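Local atomic coordinates of lactococcal phage P2 ORF15 (Lactococcus phage p2, PDB entry 2WZP), a protein that probably serves as the distal tail protein of the phage, a structural component at the tip of the tail onto which other baseplate proteins assemble. Residues G41-V46 and L115-V120; Y132-L137 and K318-A323; M184-G189 and G194-I199; V242-L245 and E251-A254. All coordinates share one frame; numbering follows the deposited sequence.

Interaction 1 of 4, residues G41-V46 and L115-V120; sequences GTDDKV and LSKKFV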
loop_
_atom_site.group_PDB
_atom_site.type_symbol
_atom_site.label_atom_id
_atom_site.label_comp_id
_atom_site.label_asym_id
_atom_site.label_seq_id
_atom_site.Cartn_x
_atom_site.Cartn_y
_atom_site.Cartn_z
ATOM N N GLY M 41 -14.079 47.950 6.592
ATOM C CA GLY M 41 -14.288 48.861 5.479
ATOM C C GLY M 41 -15.757 48.842 5.113
ATOM O O GLY M 41 -16.386 47.783 5.196
ATOM N N THR M 42 -16.323 50.003 4.704
ATOM C CA THR M 42 -17.729 50.120 4.305
ATOM C C THR M 42 -18.134 49.214 3.124
ATOM O O THR M 42 -19.320 48.915 2.974
ATOM C CB THR M 42 -18.146 51.588 4.062
ATOM O OG1 THR M 42 -17.399 52.147 2.978
ATOM C CG2 THR M 42 -18.043 52.450 5.300
ATOM N N ASP M 43 -17.162 48.771 2.306
ATOM C CA ASP M 43 -17.390 47.932 1.131
ATOM C C ASP M 43 -17.194 46.427 1.394
ATOM O O ASP M 43 -17.182 45.635 0.443
ATOM C CB ASP M 43 -16.492 48.410 -0.031
ATOM C CG ASP M 43 -14.996 48.389 0.254
ATOM O OD1 ASP M 43 -14.199 48.175 -0.707
ATOM O OD2 ASP M 43 -14.616 48.622 1.416
ATOM N N ASP M 44 -17.061 46.041 2.669
ATOM C CA ASP M 44 -16.833 44.650 3.085
ATOM C C ASP M 44 -17.901 43.662 2.580
ATOM O O ASP M 44 -19.105 43.870 2.813
ATOM C CB ASP M 44 -16.717 44.574 4.618
ATOM C CG ASP M 44 -16.217 43.252 5.172
ATOM O OD1 ASP M 44 -15.579 42.497 4.420
ATOM O OD2 ASP M 44 -16.460 42.979 6.363
ATOM N N LYS M 45 -17.459 42.608 1.872
ATOM C CA LYS M 45 -18.323 41.506 1.419
ATOM C C LYS M 45 -17.961 40.299 2.287
ATOM O O LYS M 45 -16.783 39.971 2.427
ATOM C CB LYS M 45 -18.169 41.201 -0.077
ATOM C CG LYS M 45 -19.156 40.144 -0.581
ATOM C CD LYS M 45 -19.170 40.034 -2.099
ATOM C CE LYS M 45 -20.010 38.859 -2.573
ATOM N NZ LYS M 45 -19.925 38.662 -4.061
ATOM N N VAL M 46 -18.967 39.703 2.934
ATOM C CA VAL M 46 -18.787 38.592 3.861
ATOM C C VAL M 46 -19.358 37.320 3.302
ATOM O O VAL M 46 -20.542 37.251 2.972
ATOM C CB VAL M 46 -19.352 38.889 5.284
ATOM C CG1 VAL M 46 -18.930 37.809 6.282
ATOM C CG2 VAL M 46 -18.932 40.275 5.784
ATOM N N LEU M 115 -9.281 36.939 -5.076
ATOM C CA LEU M 115 -8.283 37.409 -6.032
ATOM C C LEU M 115 -8.274 38.918 -6.268
ATOM O O LEU M 115 -7.240 39.458 -6.631
ATOM C CB LEU M 115 -8.372 36.621 -7.354
ATOM C CG LEU M 115 -7.920 35.146 -7.342
ATOM C CD1 LEU M 115 -8.112 34.503 -8.686
ATOM C CD2 LEU M 115 -6.464 34.990 -6.905
ATOM N N SER M 116 -9.400 39.598 -6.047
ATOM C CA SER M 116 -9.515 41.043 -6.276
ATOM C C SER M 116 -8.892 41.917 -5.152
ATOM O O SER M 116 -8.747 43.121 -5.336
ATOM C CB SER M 116 -10.971 41.416 -6.520
ATOM O OG SER M 116 -11.685 41.322 -5.297
ATOM N N LYS M 117 -8.528 41.327 -3.997
ATOM C CA LYS M 117 -7.961 42.066 -2.874
ATOM C C LYS M 117 -6.522 41.654 -2.640
ATOM O O LYS M 117 -6.161 40.530 -2.944
ATOM C CB LYS M 117 -8.776 41.804 -1.597
ATOM C CG LYS M 117 -10.285 42.095 -1.641
ATOM C CD LYS M 117 -10.730 43.472 -2.206
ATOM C CE LYS M 117 -10.555 44.657 -1.304
ATOM N NZ LYS M 117 -11.760 45.555 -1.372
ATOM N N LYS M 118 -5.706 42.541 -2.031
ATOM C CA LYS M 118 -4.305 42.282 -1.668
ATOM C C LYS M 118 -4.255 41.095 -0.682
ATOM O O LYS M 118 -3.332 40.290 -0.702
ATOM C CB LYS M 118 -3.702 43.547 -1.024
ATOM C CG LYS M 118 -2.219 43.445 -0.694
ATOM C CD LYS M 118 -1.668 44.667 0.027
ATOM C CE LYS M 118 -0.165 44.588 0.058
ATOM N NZ LYS M 118 0.401 45.735 0.780
ATOM N N PHE M 119 -5.271 41.006 0.166
ATOM C CA PHE M 119 -5.452 39.956 1.164
ATOM C C PHE M 119 -6.948 39.953 1.532
ATOM O O PHE M 119 -7.689 40.905 1.257
ATOM C CB PHE M 119 -4.565 40.198 2.434
ATOM C CG PHE M 119 -5.016 41.366 3.279
ATOM C CD1 PHE M 119 -5.833 41.169 4.385
ATOM C CD2 PHE M 119 -4.702 42.677 2.915
ATOM C CE1 PHE M 119 -6.315 42.260 5.130
ATOM C CE2 PHE M 119 -5.168 43.758 3.665
ATOM C CZ PHE M 119 -5.977 43.542 4.763
ATOM N N VAL M 120 -7.348 38.892 2.198
ATOM C CA VAL M 120 -8.686 38.595 2.661
ATOM C C VAL M 120 -8.540 38.233 4.170
ATOM O O VAL M 120 -7.429 37.902 4.635
ATOM C CB VAL M 120 -9.211 37.471 1.717
ATOM C CG1 VAL M 120 -9.477 36.136 2.407
ATOM C CG2 VAL M 120 -10.394 37.937 0.913
#
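The carboxylate of Asp43 is shared between two partners: OD2 is hydrogen-bonded to Asn38 ND2, while OD1 faces the ammonium of Lys117, OD1 to NZ 3.6 Å. That separation makes the link to Lys117 a long salt bridge, and Asn38 is the stronger partner. Asp43 stands at the third position of a type I beta turn, Gly41 to Asp44, closed by the bond from Asp44 N to Gly41 O (3.1 Å). With CG of Asp43 lodged between its own N and carbonyl carbon (chi1 59°), OD1 is directed at Lys117 while OD2 stays near the turn. The lysine comes from the opposite direction, its chain bent at each torsion from chi2 to chi4. It belongs to the link between helix 100-115 and strand 120-125, so the pair joins that link to the loop ahead of strand 46-48. The small buried area, 42 Å², marks a contact at the surface. Just after the C-terminal end of a helix, a positive charge is probably favourable. Asp44 anchors the turn further, OD1 to Asn38 N and OD2 to His36 ND1; just after it, Lys45 NZ forms a salt bridge with Asp113 OD2 in the helix.

Interaction 2 of 4, residues Y132-L137 and K318-A323; sequences YADLAL and KIKRKA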
loop_
_atom_site.group_PDB
_atom_site.type_symbol
_atom_site.label_atom_id
_atom_site.label_comp_id
_atom_site.label_asym_id
_atom_site.label_seq_id
_atom_site.Cartn_x
_atom_site.Cartn_y
_atom_site.Cartn_z
ATOM N N TYR M 132 -9.245 36.944 14.133
ATOM C CA TYR M 132 -9.071 37.121 12.708
ATOM C C TYR M 132 -7.690 36.725 12.240
ATOM O O TYR M 132 -6.732 36.747 13.014
ATOM C CB TYR M 132 -9.355 38.581 12.342
ATOM C CG TYR M 132 -10.722 39.045 12.794
ATOM C CD1 TYR M 132 -11.834 38.905 11.970
ATOM C CD2 TYR M 132 -10.907 39.626 14.054
ATOM C CE1 TYR M 132 -13.098 39.323 12.382
ATOM C CE2 TYR M 132 -12.176 40.006 14.492
ATOM C CZ TYR M 132 -13.268 39.861 13.647
ATOM O OH TYR M 132 -14.530 40.273 14.018
ATOM N N ALA M 133 -7.591 36.380 10.946
ATOM C CA ALA M 133 -6.331 36.060 10.298
ATOM C C ALA M 133 -6.338 36.688 8.933
ATOM O O ALA M 133 -7.259 36.426 8.169
ATOM C CB ALA M 133 -6.143 34.541 10.177
ATOM N N ASP M 134 -5.355 37.547 8.624
ATOM C CA ASP M 134 -5.191 38.121 7.277
ATOM C C ASP M 134 -4.446 37.074 6.481
ATOM O O ASP M 134 -3.361 36.632 6.889
ATOM C CB ASP M 134 -4.399 39.435 7.288
ATOM C CG ASP M 134 -5.091 40.556 8.006
ATOM O OD1 ASP M 134 -6.346 40.466 8.195
ATOM O OD2 ASP M 134 -4.407 41.551 8.343
ATOM N N LEU M 135 -5.072 36.630 5.383
ATOM C CA LEU M 135 -4.582 35.563 4.511
ATOM C C LEU M 135 -4.438 36.010 3.057
ATOM O O LEU M 135 -5.088 36.959 2.607
ATOM C CB LEU M 135 -5.618 34.418 4.543
ATOM C CG LEU M 135 -5.994 33.811 5.892
ATOM C CD1 LEU M 135 -7.092 32.793 5.721
ATOM C CD2 LEU M 135 -4.770 33.154 6.573
ATOM N N ALA M 136 -3.635 35.276 2.307
ATOM C CA ALA M 136 -3.430 35.486 0.884
ATOM C C ALA M 136 -3.545 34.097 0.248
ATOM O O ALA M 136 -2.946 33.138 0.737
ATOM C CB ALA M 136 -2.058 36.072 0.640
ATOM N N LEU M 137 -4.366 33.980 -0.800
ATOM C CA LEU M 137 -4.570 32.750 -1.529
ATOM C C LEU M 137 -3.197 32.243 -2.026
ATOM O O LEU M 137 -2.389 33.030 -2.545
ATOM C CB LEU M 137 -5.510 33.075 -2.695
ATOM C CG LEU M 137 -6.090 31.958 -3.593
ATOM C CD1 LEU M 137 -5.166 31.537 -4.698
ATOM C CD2 LEU M 137 -6.822 30.912 -2.862
ATOM N N LYS M 318 -5.985 52.342 16.913
ATOM C CA LYS M 318 -6.607 51.079 16.509
ATOM C C LYS M 318 -5.457 50.091 16.530
ATOM O O LYS M 318 -4.577 50.138 15.667
ATOM C CB LYS M 318 -7.266 51.161 15.133
ATOM C CG LYS M 318 -8.159 49.972 14.830
ATOM C CD LYS M 318 -8.670 50.032 13.410
ATOM C CE LYS M 318 -9.655 48.928 13.186
ATOM N NZ LYS M 318 -10.204 48.923 11.814
ATOM N N ILE M 319 -5.380 49.324 17.611
ATOM C CA ILE M 319 -4.299 48.371 17.861
ATOM C C ILE M 319 -4.658 47.010 17.377
ATOM O O ILE M 319 -5.778 46.554 17.601
ATOM C CB ILE M 319 -3.928 48.396 19.349
ATOM C CG1 ILE M 319 -3.431 49.805 19.751
ATOM C CG2 ILE M 319 -2.901 47.332 19.685
ATOM C CD1 ILE M 319 -4.080 50.352 20.857
ATOM N N LYS M 320 -3.700 46.363 16.685
ATOM C CA LYS M 320 -3.868 45.022 16.170
ATOM C C LYS M 320 -3.228 44.107 17.195
ATOM O O LYS M 320 -2.009 43.910 17.187
ATOM C CB LYS M 320 -3.259 44.882 14.768
ATOM C CG LYS M 320 -3.901 43.765 13.986
ATOM C CD LYS M 320 -3.083 43.369 12.769
ATOM C CE LYS M 320 -3.733 43.657 11.435
ATOM N NZ LYS M 320 -2.814 43.294 10.337
ATOM N N ARG M 321 -4.057 43.597 18.132
ATOM C CA ARG M 321 -3.623 42.694 19.216
ATOM C C ARG M 321 -3.193 41.343 18.658
ATOM O O ARG M 321 -3.688 40.961 17.621
ATOM C CB ARG M 321 -4.726 42.548 20.264
ATOM C CG ARG M 321 -5.104 43.886 20.902
ATOM C CD ARG M 321 -6.021 43.771 22.079
ATOM N NE ARG M 321 -5.537 42.933 23.162
ATOM C CZ ARG M 321 -5.506 43.305 24.434
ATOM N NH1 ARG M 321 -5.082 42.462 25.365
ATOM N NH2 ARG M 321 -5.930 44.512 24.793
ATOM N N LYS M 322 -2.253 40.646 19.303
ATOM C CA LYS M 322 -1.642 39.416 18.792
ATOM C C LYS M 322 -1.822 38.217 19.710
ATOM O O LYS M 322 -1.702 38.350 20.925
ATOM C CB LYS M 322 -0.137 39.701 18.549
ATOM C CG LYS M 322 0.767 38.532 18.103
ATOM C CD LYS M 322 2.144 39.046 17.772
ATOM C CE LYS M 322 2.998 38.103 16.988
ATOM N NZ LYS M 322 3.872 37.317 17.867
ATOM N N ALA M 323 -2.049 37.030 19.114
ATOM C CA ALA M 323 -2.145 35.736 19.775
ATOM C C ALA M 323 -1.639 34.723 18.775
ATOM O O ALA M 323 -2.272 34.549 17.744
ATOM C CB ALA M 323 -3.582 35.443 20.154
#
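Lys320 reaches the carboxylate of Asp134 with the end of its chain. NZ donates to Asp134 OD2 at 3.1 Å, a hydrogen bond within a salt bridge, and approaches that oxygen nearly in line with its C-O bond. The other oxygen stays well apart, Asp134 OD1 to Lys320 NZ 5.0 Å, so the grip is by one oxygen alone. The two side chains come from opposite directions, and their backbones are far from one another: CA of Asp134 and CA of Lys320 are 11.3 Å apart. Lys320 does most of the spanning. Its CG is anti to the backbone N (chi1 -155°), and the chain bends at chi3 (-114°), leaving Lys320 NZ 6.5 Å from Asp134 CA.

Asp134 lies on strand 130-140 of the seven-stranded antiparallel sheet in the N-terminal family region, and Lys320 on strand 312-322 of a six-stranded antiparallel sheet in the Dit C-terminal region; the ion pair therefore ties one sheet to the other. Asp134 OD1 is hydrogen-bonded to Tyr165 OH, its strongest partner, and to Thr121 OG1, which together with Lys320 gives the carboxylate three polar contacts and fixes its rotation. Lys320 also makes a cation-pi contact with Tyr165. Both charged residues are buried, and this company would be expected to favour their ionised forms. Phe119 packs against Asp134, while Thr162, Tyr167 and Phe225 touch the side chain of Lys320.

Interaction 3 of 4, residues M184-G189 and G194-I199; sequences MSKIYG and GNYKYI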
loop_
_atom_site.group_PDB
_atom_site.type_symbol
_atom_site.label_atom_id
_atom_site.label_comp_id
_atom_site.label_asym_id
_atom_site.label_seq_id
_atom_site.Cartn_x
_atom_site.Cartn_y
_atom_site.Cartn_z
ATOM N N MET M 184 -10.492 77.068 48.198
ATOM C CA MET M 184 -11.337 76.422 47.189
ATOM C C MET M 184 -11.118 74.928 47.129
ATOM O O MET M 184 -12.082 74.182 47.262
ATOM C CB MET M 184 -11.163 77.044 45.795
ATOM C CG MET M 184 -11.497 78.536 45.752
ATOM S SD MET M 184 -11.907 79.135 44.085
ATOM C CE MET M 184 -13.602 78.345 43.867
ATOM N N SER M 185 -9.858 74.489 46.924
ATOM C CA SER M 185 -9.445 73.078 46.770
ATOM C C SER M 185 -9.568 72.263 48.040
ATOM O O SER M 185 -9.395 72.804 49.144
ATOM C CB SER M 185 -7.998 72.992 46.283
ATOM O OG SER M 185 -7.798 73.736 45.095
ATOM N N LYS M 186 -9.803 70.940 47.898
ATOM C CA LYS M 186 -9.816 70.103 49.103
ATOM C C LYS M 186 -8.363 69.823 49.481
ATOM O O LYS M 186 -7.614 69.165 48.725
ATOM C CB LYS M 186 -10.625 68.807 48.919
ATOM C CG LYS M 186 -10.887 68.068 50.236
ATOM C CD LYS M 186 -11.620 66.767 50.028
ATOM C CE LYS M 186 -12.290 66.314 51.282
ATOM N NZ LYS M 186 -13.170 65.143 51.054
ATOM N N ILE M 187 -7.952 70.443 50.584
ATOM C CA ILE M 187 -6.628 70.372 51.185
ATOM C C ILE M 187 -6.774 70.834 52.640
ATOM O O ILE M 187 -7.608 71.692 52.918
ATOM C CB ILE M 187 -5.570 71.195 50.391
ATOM C CG1 ILE M 187 -4.131 70.829 50.822
ATOM C CG2 ILE M 187 -5.850 72.717 50.439
ATOM C CD1 ILE M 187 -3.044 71.283 49.939
ATOM N N TYR M 188 -6.007 70.234 53.559
ATOM C CA TYR M 188 -6.020 70.593 54.976
ATOM C C TYR M 188 -4.901 71.630 55.230
ATOM O O TYR M 188 -3.835 71.322 55.769
ATOM C CB TYR M 188 -5.895 69.350 55.879
ATOM C CG TYR M 188 -6.952 68.295 55.612
ATOM C CD1 TYR M 188 -8.199 68.356 56.235
ATOM C CD2 TYR M 188 -6.697 67.214 54.754
ATOM C CE1 TYR M 188 -9.175 67.382 56.000
ATOM C CE2 TYR M 188 -7.675 66.244 54.496
ATOM C CZ TYR M 188 -8.913 66.334 55.121
ATOM O OH TYR M 188 -9.881 65.376 54.916
ATOM N N GLY M 189 -5.156 72.855 54.790
ATOM C CA GLY M 189 -4.206 73.947 54.926
ATOM C C GLY M 189 -4.552 74.902 56.041
ATOM O O GLY M 189 -5.530 74.705 56.768
ATOM N N GLY M 194 -4.586 71.926 60.080
ATOM C CA GLY M 194 -5.104 72.150 58.732
ATOM C C GLY M 194 -6.584 71.913 58.556
ATOM O O GLY M 194 -7.164 71.087 59.267
ATOM N N ASN M 195 -7.210 72.632 57.587
ATOM C CA ASN M 195 -8.633 72.497 57.319
ATOM C C ASN M 195 -9.082 72.945 55.946
ATOM O O ASN M 195 -8.376 73.658 55.237
ATOM C CB ASN M 195 -9.427 73.249 58.391
ATOM C CG ASN M 195 -9.477 74.755 58.248
ATOM O OD1 ASN M 195 -10.335 75.295 57.563
ATOM N ND2 ASN M 195 -8.620 75.472 58.957
ATOM N N TYR M 196 -10.288 72.537 55.581
ATOM C CA TYR M 196 -11.009 72.998 54.403
ATOM C C TYR M 196 -12.384 73.379 54.946
ATOM O O TYR M 196 -12.649 73.163 56.127
ATOM C CB TYR M 196 -11.055 71.984 53.229
ATOM C CG TYR M 196 -11.830 70.717 53.509
ATOM C CD1 TYR M 196 -13.222 70.703 53.470
ATOM C CD2 TYR M 196 -11.175 69.534 53.832
ATOM C CE1 TYR M 196 -13.943 69.561 53.804
ATOM C CE2 TYR M 196 -11.887 68.390 54.168
ATOM C CZ TYR M 196 -13.270 68.402 54.135
ATOM O OH TYR M 196 -13.988 67.286 54.487
ATOM N N LYS M 197 -13.238 73.975 54.112
ATOM C CA LYS M 197 -14.579 74.386 54.508
ATOM C C LYS M 197 -15.554 74.143 53.367
ATOM O O LYS M 197 -15.154 74.045 52.185
ATOM C CB LYS M 197 -14.577 75.889 54.890
ATOM C CG LYS M 197 -13.980 76.166 56.281
ATOM C CD LYS M 197 -13.823 77.623 56.583
ATOM C CE LYS M 197 -12.828 77.904 57.671
ATOM N NZ LYS M 197 -11.442 77.979 57.134
ATOM N N TYR M 198 -16.842 74.049 53.735
ATOM C CA TYR M 198 -17.974 73.968 52.814
ATOM C C TYR M 198 -18.500 75.403 52.756
ATOM O O TYR M 198 -18.924 75.945 53.758
ATOM C CB TYR M 198 -19.081 73.021 53.345
ATOM C CG TYR M 198 -18.675 71.575 53.471
ATOM C CD1 TYR M 198 -18.626 70.740 52.352
ATOM C CD2 TYR M 198 -18.323 71.036 54.706
ATOM C CE1 TYR M 198 -18.257 69.400 52.467
ATOM C CE2 TYR M 198 -17.959 69.697 54.833
ATOM C CZ TYR M 198 -17.940 68.883 53.715
ATOM O OH TYR M 198 -17.565 67.576 53.864
ATOM N N ILE M 199 -18.386 76.042 51.606
ATOM C CA ILE M 199 -18.840 77.419 51.386
ATOM C C ILE M 199 -19.742 77.368 50.153
ATOM O O ILE M 199 -19.265 77.032 49.073
ATOM C CB ILE M 199 -17.636 78.404 51.208
ATOM C CG1 ILE M 199 -16.591 78.256 52.361
ATOM C CG2 ILE M 199 -18.147 79.842 51.097
ATOM C CD1 ILE M 199 -15.212 78.799 52.080
HETATM O O HOH W 1 -7.417 74.830 53.198
#
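This is a single antiparallel beta bridge between two arms of a short loop, lying in an extension of the Dit C-terminal region about 46 Å from the centre of the chain. The hydrogen-bonded pair Gly189 with Asn195 defines it. Asn195 N donates to Gly189 O at 2.8 Å and 155°; the return bond, Gly189 N to Asn195 O at 3.3 Å, is weak.

The side chains add a cluster round Tyr196. Its CG sits between the backbone N and the carbonyl carbon (chi1 66°), which brings the ring alongside Lys186, the two chains pointing the same way. Lys186 CG lies over one ring face, 3.9 Å above the plane and offset toward the rim, a CH-pi contact, and Lys186 CE comes to 3.6 Å from Tyr196 CE2. The Tyr188 ring meets that of Tyr196 obliquely, planes 54° apart and centroids separated by 5.4 Å.

The polar ends turn to other proteins. Tyr188 OH and Tyr196 OH bond acidic side chains of one neighbouring protein chain, with whose strand Asn195 and Tyr196 also form a beta ladder; Lys186 NZ bonds Tyr204 OH and makes a salt bridge to an acid of a different chain. This is consistent with an arm that grips other baseplate proteins. Beyond the bridge, Lys197 NZ donates to Asn195 OD1 at 2.9 Å, on a lone pair in the amide carbonyl plane.

Interaction 4 of 4, residues V242-L245 and E251-A254; sequences VRFL and EYTA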
loop_
_atom_site.group_PDB
_atom_site.type_symbol
_atom_site.label_atom_id
_atom_site.label_comp_id
_atom_site.label_asym_id
_atom_site.label_seq_id
_atom_site.Cartn_x
_atom_site.Cartn_y
_atom_site.Cartn_z
ATOM N N VAL M 242 4.723 60.219 19.361
ATOM C CA VAL M 242 4.562 59.335 20.518
ATOM C C VAL M 242 5.893 58.674 20.877
ATOM O O VAL M 242 6.710 58.428 19.992
ATOM C CB VAL M 242 3.471 58.246 20.268
ATOM C CG1 VAL M 242 2.079 58.864 20.153
ATOM C CG2 VAL M 242 3.791 57.381 19.039
ATOM N N ARG M 243 6.097 58.359 22.168
ATOM C CA ARG M 243 7.278 57.618 22.632
ATOM C C ARG M 243 6.897 56.392 23.439
ATOM O O ARG M 243 5.833 56.370 24.069
ATOM C CB ARG M 243 8.290 58.490 23.371
ATOM C CG ARG M 243 7.874 58.956 24.752
ATOM C CD ARG M 243 8.951 59.872 25.246
ATOM N NE ARG M 243 8.832 60.138 26.670
ATOM C CZ ARG M 243 9.835 60.082 27.531
ATOM N NH1 ARG M 243 11.055 59.750 27.122
ATOM N NH2 ARG M 243 9.634 60.363 28.807
ATOM N N PHE M 244 7.766 55.371 23.417
ATOM C CA PHE M 244 7.525 54.109 24.092
ATOM C C PHE M 244 8.585 53.908 25.122
ATOM O O PHE M 244 9.769 54.070 24.834
ATOM C CB PHE M 244 7.515 52.943 23.085
ATOM C CG PHE M 244 6.299 52.937 22.190
ATOM C CD1 PHE M 244 5.171 52.201 22.531
ATOM C CD2 PHE M 244 6.275 53.683 21.015
ATOM C CE1 PHE M 244 4.036 52.224 21.722
ATOM C CE2 PHE M 244 5.132 53.723 20.219
ATOM C CZ PHE M 244 4.018 52.995 20.576
ATOM N N LEU M 245 8.153 53.533 26.323
ATOM C CA LEU M 245 9.001 53.293 27.480
ATOM C C LEU M 245 8.875 51.846 27.932
ATOM O O LEU M 245 7.770 51.307 27.950
ATOM C CB LEU M 245 8.578 54.224 28.639
ATOM C CG LEU M 245 8.246 55.704 28.350
ATOM C CD1 LEU M 245 7.747 56.350 29.590
ATOM C CD2 LEU M 245 9.474 56.496 27.912
ATOM N N GLU M 251 13.026 55.142 27.637
ATOM C CA GLU M 251 12.578 55.179 26.247
ATOM C C GLU M 251 13.425 54.264 25.377
ATOM O O GLU M 251 14.655 54.303 25.470
ATOM C CB GLU M 251 12.578 56.612 25.723
ATOM C CG GLU M 251 12.118 56.751 24.291
ATOM C CD GLU M 251 12.331 58.139 23.739
ATOM O OE1 GLU M 251 12.037 59.117 24.462
ATOM O OE2 GLU M 251 12.777 58.251 22.575
ATOM N N TYR M 252 12.767 53.421 24.563
ATOM C CA TYR M 252 13.468 52.473 23.695
ATOM C C TYR M 252 13.160 52.686 22.198
ATOM O O TYR M 252 13.870 52.137 21.359
ATOM C CB TYR M 252 13.207 51.009 24.140
ATOM C CG TYR M 252 11.762 50.578 23.993
ATOM C CD1 TYR M 252 11.302 50.002 22.810
ATOM C CD2 TYR M 252 10.847 50.780 25.020
ATOM C CE1 TYR M 252 9.963 49.640 22.653
ATOM C CE2 TYR M 252 9.512 50.404 24.880
ATOM C CZ TYR M 252 9.072 49.842 23.692
ATOM O OH TYR M 252 7.753 49.497 23.529
ATOM N N THR M 253 12.079 53.431 21.882
ATOM C CA THR M 253 11.612 53.782 20.528
ATOM C C THR M 253 10.591 54.936 20.586
ATOM O O THR M 253 9.958 55.158 21.633
ATOM C CB THR M 253 11.103 52.553 19.719
ATOM O OG1 THR M 253 11.220 52.846 18.331
ATOM C CG2 THR M 253 9.646 52.175 20.022
ATOM N N ALA M 254 10.426 55.646 19.445
ATOM C CA ALA M 254 9.495 56.771 19.285
ATOM C C ALA M 254 9.291 57.110 17.804
ATOM O O ALA M 254 10.212 56.975 16.991
ATOM C CB ALA M 254 10.029 57.995 20.008
HETATM O O HOH W 2 6.237 50.017 25.640
#
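Arg243 sets CG between its backbone N and carbonyl carbon (chi1 72°), Glu251 sets CG anti to its N (chi1 -180°), and with both chains extended beyond that point the two cross at about a right angle. Arg243 NH1 then donates to Glu251 OE1 at 2.9 Å, a salt bridge lying in the guanidinium plane and using the anti lone pair of the oxygen; the carboxylate itself is turned 82° from that plane. Leu245 CD2 sits over the centre of the guanidinium, 3.6 Å above it. Glu251 OE1 also pairs with Arg296, its stronger partner, and Arg243 NE with Glu308.

Phe244 and Thr253 project from the other side of the ladder, where Thr253 CG2 lies beside the phenyl ring. The Tyr252 ring brings its edge to the backbone, CE2 at 3.4 Å from Leu245 C. Its hydroxyl is bonded to Glu303 N and donates to a water 2.7 Å from Tyr252 OH, which in turn donates to Leu245 O.

Backbone bonds give the register: Phe244 N to Thr253 O at 2.8 Å and Tyr252 N to Phe244 O at 3.1 Å. Phe244 pairs with Thr253 but Leu245 with Glu251, leaving Tyr252 as the extra residue. Such a one-residue shift is the signature of a beta bulge, here in the hairpin 240-246/251-257 that ends a four-stranded antiparallel sheet.

Overall arrangement
From the N terminus, interaction 1 closes first, its 41-46 loop meeting the link after helix 100-115 and so enclosing that helix and three of the seven strands of the N-terminal sheet. The chain passes through strand 120-125 and turns back into strand 130-140, where interaction 2 opens; the two touch, Val120 pairing with Leu135. Interaction 2 closes only near the C terminus, at 318-323, joining the N-terminal sheet to the six-stranded sheet. Nested within that long loop, in series, come interaction 3, a tight local closure in a far extension, and interaction 4, a hairpin of the four-stranded sheet. Interactions 1 and 3 lie on opposite sides of the chain's centre, their centres about 60 Å apart.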